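Local coordinates for tail spike protein gp49 (Pseudomonas phage LKA1, PDB 4RU4) that serves as the phage tailspike and cleaves the O-specific polysaccharide of Pseudomonas as a lyase, probably during virus entry into the host cell, at residues B[77-82]-B[100-105]; B[107-112]-B[218-223]; B[246-251]-B[273-278]. All blocks are in the same frame, centred on the assembly; numbering follows the deposited sequence.

The three contacts follow one another along the chain and the body of the tailspike, each joining neighbouring turns of a right-handed parallel beta-helix. Interaction 1 pairs strand 75-79 with strand 98-107; segment 107-112 of interaction 2 follows directly, its partner 218-223 over a hundred residues later. Their centres are 10 Å apart, and Val111 packs on Ile79, Ile100 and Pro102. Interactions 2 and 3 have centres 15 Å apart; strands 221-226 and 247-249 are neighbours in one sheet, so interaction 3 continues the stacking begun there. Interactions 1 and 3, with centres 23 Å apart, do not touch. Together they build the N-terminal part of the elongated shaft, away from the calcium site.

Interaction 1: residues B[77-82]-B[100-105]; sequences YQINRG and IRPTAA
The end methyl CD1 of Ile79 meets the CB-attached methyl CG2 of Ile100 at 3.6 Å, while CG1 of Ile79 runs on to the ring of Pro102. CG1 of Ile79 sits between its own backbone N and carbonyl carbon (chi1 65°), and this carries CD1 over to Ile100. On the other face of the sheet Gln78 and Arg101 run alongside each other, their amide and guanidinium planes nearly coplanar, 22° apart. The amide does not bond to the guanidinium: NE2 of Gln78 donates to the backbone O of Asp76, whose carboxylate makes a salt bridge with Arg101. CB of Gln78 touches CG2 of Thr103 at 3.6 Å.

Between the two faces the backbones pair in parallel, though the short strand axes diverge by 38°, through Arg101 N to Tyr77 O at 2.9 Å, Ile79 N to Arg101 O at 3.2 Å and Thr103 N to Ile79 O at 2.9 Å. Where both chains turn their corner, one water is held by Asn80 O, Asn80 ND2 and Ala105 O, and Thr103 OG1 accepts from Ala105 N in an ST turn. Asn80 is fixed from outside by Glu54 N and Asp53. Helix 55-65 packs against Tyr77 and Ile79 through Leu60 and Trp57, strand 70-72 brings Ile72 against Tyr77 and Ile100, and strand 212-214 continues the stack beyond Ile100.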
loop_
_atom_site.group_PDB
_atom_site.type_symbol
_atom_site.label_atom_id
_atom_site.label_comp_id
_atom_site.label_asym_id
_atom_site.label_seq_id
_atom_site.Cartn_x
_atom_site.Cartn_y
_atom_site.Cartn_z
ATOM N N TYR B 77 8.979 39.084 -1.328
ATOM C CA TYR B 77 9.171 39.806 -2.584
ATOM C C TYR B 77 7.839 40.195 -3.223
ATOM O O TYR B 77 6.988 39.334 -3.482
ATOM C CB TYR B 77 9.987 38.921 -3.519
ATOM C CG TYR B 77 11.330 38.520 -2.941
ATOM C CD1 TYR B 77 11.464 37.385 -2.142
ATOM C CD2 TYR B 77 12.470 39.269 -3.212
ATOM C CE1 TYR B 77 12.688 37.026 -1.619
ATOM C CE2 TYR B 77 13.700 38.912 -2.705
ATOM C CZ TYR B 77 13.805 37.790 -1.903
ATOM O OH TYR B 77 15.030 37.431 -1.382
ATOM N N GLN B 78 7.654 41.487 -3.470
ATOM C CA GLN B 78 6.388 41.987 -3.980
ATOM C C GLN B 78 6.434 42.028 -5.492
ATOM O O GLN B 78 7.308 42.688 -6.072
ATOM C CB GLN B 78 6.108 43.400 -3.439
ATOM C CG GLN B 78 6.372 43.525 -1.923
ATOM C CD GLN B 78 5.452 42.620 -1.121
ATOM O OE1 GLN B 78 4.226 42.801 -1.132
ATOM N NE2 GLN B 78 6.032 41.594 -0.471
ATOM N N ILE B 79 5.496 41.334 -6.136
ATOM C CA ILE B 79 5.483 41.299 -7.593
ATOM C C ILE B 79 4.121 41.702 -8.149
ATOM O O ILE B 79 3.084 41.380 -7.577
ATOM C CB ILE B 79 5.917 39.920 -8.141
ATOM C CG1 ILE B 79 4.899 38.836 -7.751
ATOM C CG2 ILE B 79 7.333 39.589 -7.646
ATOM C CD1 ILE B 79 5.033 37.504 -8.506
ATOM N N ASN B 80 4.119 42.435 -9.253
ATOM C CA ASN B 80 2.853 42.868 -9.819
ATOM C C ASN B 80 2.615 42.188 -11.161
ATOM O O ASN B 80 1.634 42.483 -11.843
ATOM C CB ASN B 80 2.860 44.385 -10.013
ATOM C CG ASN B 80 3.926 44.824 -10.975
ATOM O OD1 ASN B 80 5.117 44.688 -10.692
ATOM N ND2 ASN B 80 3.514 45.340 -12.129
ATOM N N ARG B 81 3.513 41.286 -11.534
ATOM C CA ARG B 81 3.378 40.543 -12.799
ATOM C C ARG B 81 3.867 39.145 -12.558
ATOM O O ARG B 81 4.665 38.916 -11.648
ATOM C CB ARG B 81 4.286 41.133 -13.898
ATOM C CG ARG B 81 3.927 42.525 -14.341
ATOM C CD ARG B 81 4.729 43.009 -15.569
ATOM N NE ARG B 81 4.468 44.428 -15.702
ATOM C CZ ARG B 81 3.415 44.932 -16.332
ATOM N NH1 ARG B 81 2.560 44.126 -16.956
ATOM N NH2 ARG B 81 3.231 46.245 -16.371
ATOM N N GLY B 82 3.458 38.213 -13.416
ATOM C CA GLY B 82 3.939 36.862 -13.273
ATOM C C GLY B 82 5.440 36.770 -13.513
ATOM O O GLY B 82 6.013 37.560 -14.257
ATOM N N ILE B 100 7.143 34.691 -2.269
ATOM C CA ILE B 100 6.802 35.473 -3.458
ATOM C C ILE B 100 5.320 35.865 -3.353
ATOM O O ILE B 100 4.449 35.002 -3.218
ATOM C CB ILE B 100 7.031 34.671 -4.761
ATOM C CG1 ILE B 100 8.496 34.273 -4.913
ATOM C CG2 ILE B 100 6.557 35.458 -5.968
ATOM C CD1 ILE B 100 8.726 33.200 -6.012
ATOM N N ARG B 101 5.041 37.160 -3.403
ATOM C CA ARG B 101 3.727 37.673 -3.007
ATOM C C ARG B 101 3.194 38.670 -4.020
ATOM O O ARG B 101 3.628 39.823 -4.044
ATOM C CB ARG B 101 3.813 38.364 -1.623
ATOM C CG ARG B 101 2.443 38.729 -1.023
ATOM C CD ARG B 101 2.571 39.657 0.203
ATOM N NE ARG B 101 3.380 39.013 1.238
ATOM C CZ ARG B 101 2.897 38.162 2.140
ATOM N NH1 ARG B 101 1.607 37.844 2.149
ATOM N NH2 ARG B 101 3.699 37.614 3.033
ATOM N N PRO B 102 2.244 38.243 -4.863
ATOM C CA PRO B 102 1.526 39.184 -5.727
ATOM C C PRO B 102 0.933 40.365 -4.942
ATOM O O PRO B 102 0.367 40.165 -3.869
ATOM C CB PRO B 102 0.395 38.308 -6.291
ATOM C CG PRO B 102 1.081 36.957 -6.449
ATOM C CD PRO B 102 1.920 36.841 -5.185
ATOM N N THR B 103 1.045 41.580 -5.469
ATOM C CA THR B 103 0.505 42.736 -4.775
ATOM C C THR B 103 -0.927 42.968 -5.251
ATOM O O THR B 103 -1.426 42.261 -6.143
ATOM C CB THR B 103 1.310 44.015 -5.091
ATOM O OG1 THR B 103 1.173 44.305 -6.475
ATOM C CG2 THR B 103 2.775 43.805 -4.791
ATOM N N ALA B 104 -1.592 43.956 -4.661
ATOM C CA ALA B 104 -2.955 44.283 -5.061
ATOM C C ALA B 104 -3.010 44.656 -6.542
ATOM O O ALA B 104 -4.060 44.541 -7.173
ATOM C CB ALA B 104 -3.497 45.448 -4.204
ATOM N N ALA B 105 -1.880 45.122 -7.083
ATOM C CA ALA B 105 -1.820 45.563 -8.480
ATOM C C ALA B 105 -1.464 44.441 -9.462
ATOM O O ALA B 105 -1.253 44.699 -10.645
ATOM C CB ALA B 105 -0.818 46.690 -8.625
HETATM O O HOH W 1 0.821 45.301 -12.757
#

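Interaction 2: residues B[107-112]-B[218-223]; sequences TGTSVL and VPMNGL
Val218 and Gly108 are joined through one water, which donates to Val218 O and to Gly108 O, at 2.7 Å from each. The ring of Pro219 follows, its CG 3.6 Å from CG2 of Val111. The side chain of Met220 bends at chi2 and chi3, so that CE lies beside Thr109 CG2, a tight 3.5 Å, and Met220 N makes a weak bond to Thr109 O. The same carbonyl accepts in its plane from Asn221 N at 3.0 Å, so it is gripped twice.

Asn221 lies beside Ser110. With CG anti to its carbonyl carbon (chi1 -53°), its ND2 donates to Ser110 OG at 3.1 Å, almost straight (171°) and in the amide plane, while Asn221 O accepts from Val111 N. The carbonyl of Gly222 then takes Leu112 N at 3.2 Å and crowds the CB of Val111. Finally Leu223 CA approaches Leu112 O at 3.4 Å in a CA-H...O contact, and the Leu112 side chain packs on Leu89 and Ile91. Equivalent corners of adjacent turns, here with a Ser-Asn pair bonded across them, stack in parallel register as in the right-handed parallel beta-helix of pectin lyase-like proteins.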
loop_
_atom_site.group_PDB
_atom_site.type_symbol
_atom_site.label_atom_id
_atom_site.label_comp_id
_atom_site.label_asym_id
_atom_site.label_seq_id
_atom_site.Cartn_x
_atom_site.Cartn_y
_atom_site.Cartn_z
ATOM N N THR B 107 -1.167 41.725 -12.205
ATOM C CA THR B 107 -1.836 41.280 -13.421
ATOM C C THR B 107 -1.058 40.121 -14.002
ATOM O O THR B 107 0.181 40.142 -14.035
ATOM C CB THR B 107 -1.996 42.396 -14.504
ATOM O OG1 THR B 107 -0.709 42.894 -14.882
ATOM C CG2 THR B 107 -2.839 43.544 -13.979
ATOM N N GLY B 108 -1.785 39.100 -14.447
ATOM C CA GLY B 108 -1.149 37.907 -14.972
ATOM C C GLY B 108 -1.949 36.651 -14.688
ATOM O O GLY B 108 -2.800 36.620 -13.808
ATOM N N THR B 109 -1.658 35.605 -15.445
ATOM C CA THR B 109 -2.369 34.341 -15.329
ATOM C C THR B 109 -1.830 33.487 -14.184
ATOM O O THR B 109 -2.606 32.838 -13.472
ATOM C CB THR B 109 -2.260 33.582 -16.657
ATOM O OG1 THR B 109 -2.843 34.379 -17.691
ATOM C CG2 THR B 109 -3.014 32.261 -16.592
ATOM N N SER B 110 -0.502 33.488 -14.008
ATOM C CA SER B 110 0.161 32.636 -13.024
ATOM C C SER B 110 1.220 33.412 -12.235
ATOM O O SER B 110 1.834 34.355 -12.749
ATOM C CB SER B 110 0.855 31.443 -13.721
ATOM O OG SER B 110 -0.049 30.784 -14.589
ATOM N N VAL B 111 1.441 33.012 -10.991
ATOM C CA VAL B 111 2.505 33.650 -10.206
ATOM C C VAL B 111 3.884 33.277 -10.758
ATOM O O VAL B 111 4.747 34.134 -10.943
ATOM C CB VAL B 111 2.437 33.291 -8.709
ATOM C CG1 VAL B 111 3.536 34.049 -7.947
ATOM C CG2 VAL B 111 1.050 33.647 -8.132
ATOM N N LEU B 112 4.071 31.985 -11.030
ATOM C CA LEU B 112 5.323 31.458 -11.504
ATOM C C LEU B 112 4.943 30.499 -12.627
ATOM O O LEU B 112 3.987 29.713 -12.481
ATOM C CB LEU B 112 5.984 30.699 -10.346
ATOM C CG LEU B 112 7.471 30.425 -10.263
ATOM C CD1 LEU B 112 8.196 31.735 -10.539
ATOM C CD2 LEU B 112 7.843 29.903 -8.874
ATOM N N VAL B 218 -5.898 37.279 -7.276
ATOM C CA VAL B 218 -5.826 37.608 -8.715
ATOM C C VAL B 218 -5.356 36.503 -9.690
ATOM O O VAL B 218 -6.005 36.266 -10.720
ATOM C CB VAL B 218 -4.996 38.907 -8.978
ATOM C CG1 VAL B 218 -4.962 39.204 -10.481
ATOM C CG2 VAL B 218 -5.607 40.087 -8.195
ATOM N N PRO B 219 -4.208 35.862 -9.407
ATOM C CA PRO B 219 -3.654 34.867 -10.346
ATOM C C PRO B 219 -4.600 33.700 -10.533
ATOM O O PRO B 219 -5.198 33.310 -9.550
ATOM C CB PRO B 219 -2.388 34.378 -9.629
ATOM C CG PRO B 219 -2.027 35.516 -8.673
ATOM C CD PRO B 219 -3.369 35.991 -8.200
ATOM N N MET B 220 -4.741 33.159 -11.745
ATOM C CA MET B 220 -5.491 31.914 -11.906
ATOM C C MET B 220 -4.755 30.758 -11.291
ATOM O O MET B 220 -5.377 29.879 -10.696
ATOM C CB MET B 220 -5.728 31.572 -13.375
ATOM C CG MET B 220 -6.512 32.618 -14.114
ATOM S SD MET B 220 -7.507 31.860 -15.402
ATOM C CE MET B 220 -6.270 31.018 -16.378
ATOM N N ASN B 221 -3.429 30.734 -11.471
ATOM C CA ASN B 221 -2.624 29.637 -10.976
ATOM C C ASN B 221 -1.551 30.137 -10.054
ATOM O O ASN B 221 -1.000 31.222 -10.267
ATOM C CB ASN B 221 -1.912 28.950 -12.138
ATOM C CG ASN B 221 -2.857 28.550 -13.229
ATOM O OD1 ASN B 221 -3.820 27.816 -12.989
ATOM N ND2 ASN B 221 -2.605 29.041 -14.444
ATOM N N GLY B 222 -1.218 29.337 -9.048
ATOM C CA GLY B 222 -0.053 29.635 -8.230
ATOM C C GLY B 222 1.178 29.315 -9.043
ATOM O O GLY B 222 2.014 30.183 -9.291
ATOM N N LEU B 223 1.296 28.064 -9.469
ATOM C CA LEU B 223 2.389 27.650 -10.341
ATOM C C LEU B 223 1.813 26.918 -11.549
ATOM O O LEU B 223 0.978 26.016 -11.380
ATOM C CB LEU B 223 3.339 26.730 -9.580
ATOM C CG LEU B 223 4.333 25.889 -10.371
ATOM C CD1 LEU B 223 5.317 26.754 -11.157
ATOM C CD2 LEU B 223 5.070 24.995 -9.396
HETATM O O HOH W 2 -5.402 36.022 -13.382
#

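Interaction 3: residues B[246-251]-B[273-278]; sequences VYFARC and IIFGNC
This is a parallel strand pairing, 247-249 against 274-276, between successive turns within the pectin lyase-like part of the chain, and nearly all of it is buried. The segment axes are 4.8 Å apart and 13° from parallel. Four nearly straight backbone bonds hold the register, running from Ile274 N to Val246 O, Phe248 N to Ile274 O, Gly276 N to Phe248 O and Arg250 N to Gly276 O.

On one face of the sheet like residues pair: Val246 lies beside Ile273, and Phe248 beside Phe275. The two phenyl rings are near parallel but slid apart, with centroids 5.3 Å apart and CD2 of Phe248 3.6 Å from CE2 of Phe275. On the other face CG2 of Ile274 sits over the Tyr247 ring in a CH-pi contact, 4.0 Å from its centroid. Tyr247 has CG anti to the backbone N (chi1 -170°), which lays the ring along the strand and brings CE1 to 4.1 Å from Gly276 N. A water joins Tyr247 OH to Asn277 OD1.

Both chains turn at the equivalent residues Arg250 and Asn277, which share left-handed backbone angles. Their side chains run alongside each other; Arg250 is held by salt bridges to Asp300 and Glu226, and Asn277 by Val306 O and Asp300 N. Next along the chain Cys251 N donates to Cys278 SG at 3.6 Å in an N-H...S hydrogen bond; the two sulfurs are too far apart for a disulfide. Stacked aliphatic, aromatic and cysteine positions along the interior are characteristic of the parallel beta-helix of the pectin lyase-like fold.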
loop_
_atom_site.group_PDB
_atom_site.type_symbol
_atom_site.label_atom_id
_atom_site.label_comp_id
_atom_site.label_asym_id
_atom_site.label_seq_id
_atom_site.Cartn_x
_atom_site.Cartn_y
_atom_site.Cartn_z
ATOM N N VAL B 246 -1.524 24.571 -8.070
ATOM C CA VAL B 246 -0.463 24.098 -8.962
ATOM C C VAL B 246 -1.149 23.436 -10.153
ATOM O O VAL B 246 -2.025 22.597 -9.972
ATOM C CB VAL B 246 0.446 23.056 -8.263
ATOM C CG1 VAL B 246 1.527 22.546 -9.203
ATOM C CG2 VAL B 246 1.102 23.677 -7.030
ATOM N N TYR B 247 -0.753 23.823 -11.357
ATOM C CA TYR B 247 -1.346 23.266 -12.563
ATOM C C TYR B 247 -0.236 22.744 -13.447
ATOM O O TYR B 247 0.565 23.525 -13.943
ATOM C CB TYR B 247 -2.133 24.357 -13.298
ATOM C CG TYR B 247 -3.013 23.897 -14.453
ATOM C CD1 TYR B 247 -2.751 22.729 -15.156
ATOM C CD2 TYR B 247 -4.119 24.640 -14.826
ATOM C CE1 TYR B 247 -3.566 22.312 -16.215
ATOM C CE2 TYR B 247 -4.940 24.239 -15.870
ATOM C CZ TYR B 247 -4.654 23.073 -16.563
ATOM O OH TYR B 247 -5.474 22.684 -17.605
ATOM N N PHE B 248 -0.207 21.424 -13.647
ATOM C CA PHE B 248 0.666 20.803 -14.623
ATOM C C PHE B 248 -0.166 20.527 -15.882
ATOM O O PHE B 248 -1.199 19.847 -15.809
ATOM C CB PHE B 248 1.231 19.470 -14.106
ATOM C CG PHE B 248 2.197 19.611 -12.946
ATOM C CD1 PHE B 248 3.465 20.113 -13.138
ATOM C CD2 PHE B 248 1.837 19.180 -11.682
ATOM C CE1 PHE B 248 4.372 20.237 -12.075
ATOM C CE2 PHE B 248 2.734 19.278 -10.594
ATOM C CZ PHE B 248 4.008 19.795 -10.800
ATOM N N ALA B 249 0.282 21.042 -17.029
ATOM C CA ALA B 249 -0.467 20.874 -18.282
ATOM C C ALA B 249 0.451 20.196 -19.293
ATOM O O ALA B 249 1.542 20.702 -19.564
ATOM C CB ALA B 249 -0.945 22.225 -18.820
ATOM N N ARG B 250 0.008 19.078 -19.858
ATOM C CA ARG B 250 0.793 18.399 -20.884
ATOM C C ARG B 250 2.229 18.116 -20.443
ATOM O O ARG B 250 3.166 18.322 -21.217
ATOM C CB ARG B 250 0.810 19.223 -22.192
ATOM C CG ARG B 250 -0.405 18.977 -23.083
ATOM C CD ARG B 250 -0.474 20.006 -24.206
ATOM N NE ARG B 250 -0.794 21.329 -23.676
ATOM C CZ ARG B 250 -2.022 21.712 -23.355
ATOM N NH1 ARG B 250 -3.038 20.862 -23.511
ATOM N NH2 ARG B 250 -2.243 22.918 -22.856
ATOM N N CYS B 251 2.400 17.657 -19.202
ATOM C CA CYS B 251 3.721 17.306 -18.714
ATOM C C CYS B 251 3.870 15.801 -18.666
ATOM O O CYS B 251 2.915 15.083 -18.383
ATOM C CB CYS B 251 3.976 17.856 -17.303
ATOM S SG CYS B 251 4.097 19.663 -17.261
ATOM N N ILE B 273 -4.095 20.886 -6.580
ATOM C CA ILE B 273 -3.139 20.478 -7.620
ATOM C C ILE B 273 -3.934 19.816 -8.740
ATOM O O ILE B 273 -4.751 18.919 -8.481
ATOM C CB ILE B 273 -2.148 19.419 -7.079
ATOM C CG1 ILE B 273 -1.438 19.932 -5.838
ATOM C CG2 ILE B 273 -1.094 19.043 -8.135
ATOM C CD1 ILE B 273 -0.798 18.787 -4.935
ATOM N N ILE B 274 -3.721 20.251 -9.977
ATOM C CA ILE B 274 -4.387 19.616 -11.098
ATOM C C ILE B 274 -3.385 19.170 -12.159
ATOM O O ILE B 274 -2.448 19.912 -12.536
ATOM C CB ILE B 274 -5.523 20.481 -11.724
ATOM C CG1 ILE B 274 -6.052 19.789 -12.995
ATOM C CG2 ILE B 274 -5.033 21.913 -12.018
ATOM C CD1 ILE B 274 -7.437 20.114 -13.355
ATOM N N PHE B 275 -3.580 17.936 -12.615
ATOM C CA PHE B 275 -2.773 17.369 -13.697
ATOM C C PHE B 275 -3.664 17.350 -14.925
ATOM O O PHE B 275 -4.584 16.531 -14.993
ATOM C CB PHE B 275 -2.308 15.938 -13.359
ATOM C CG PHE B 275 -1.296 15.860 -12.219
ATOM C CD1 PHE B 275 -1.715 15.852 -10.900
ATOM C CD2 PHE B 275 0.063 15.771 -12.471
ATOM C CE1 PHE B 275 -0.792 15.777 -9.849
ATOM C CE2 PHE B 275 0.991 15.686 -11.426
ATOM C CZ PHE B 275 0.538 15.703 -10.106
ATOM N N GLY B 276 -3.427 18.271 -15.864
ATOM C CA GLY B 276 -4.226 18.347 -17.076
ATOM C C GLY B 276 -3.445 17.720 -18.215
ATOM O O GLY B 276 -2.303 18.127 -18.493
ATOM N N ASN B 277 -4.026 16.711 -18.850
ATOM C CA ASN B 277 -3.380 16.094 -20.016
ATOM C C ASN B 277 -1.938 15.645 -19.726
ATOM O O ASN B 277 -1.031 15.901 -20.511
ATOM C CB ASN B 277 -3.436 17.083 -21.197
ATOM C CG ASN B 277 -4.859 17.627 -21.442
ATOM O OD1 ASN B 277 -5.083 18.839 -21.393
ATOM N ND2 ASN B 277 -5.826 16.719 -21.728
ATOM N N CYS B 278 -1.729 14.986 -18.583
ATOM C CA CYS B 278 -0.390 14.617 -18.160
ATOM C C CYS B 278 -0.226 13.107 -18.176
ATOM O O CYS B 278 -1.216 12.364 -18.074
ATOM C CB CYS B 278 -0.099 15.106 -16.737
ATOM S SG CYS B 278 0.167 16.902 -16.538
HETATM O O HOH W 3 -4.080 20.872 -19.663
#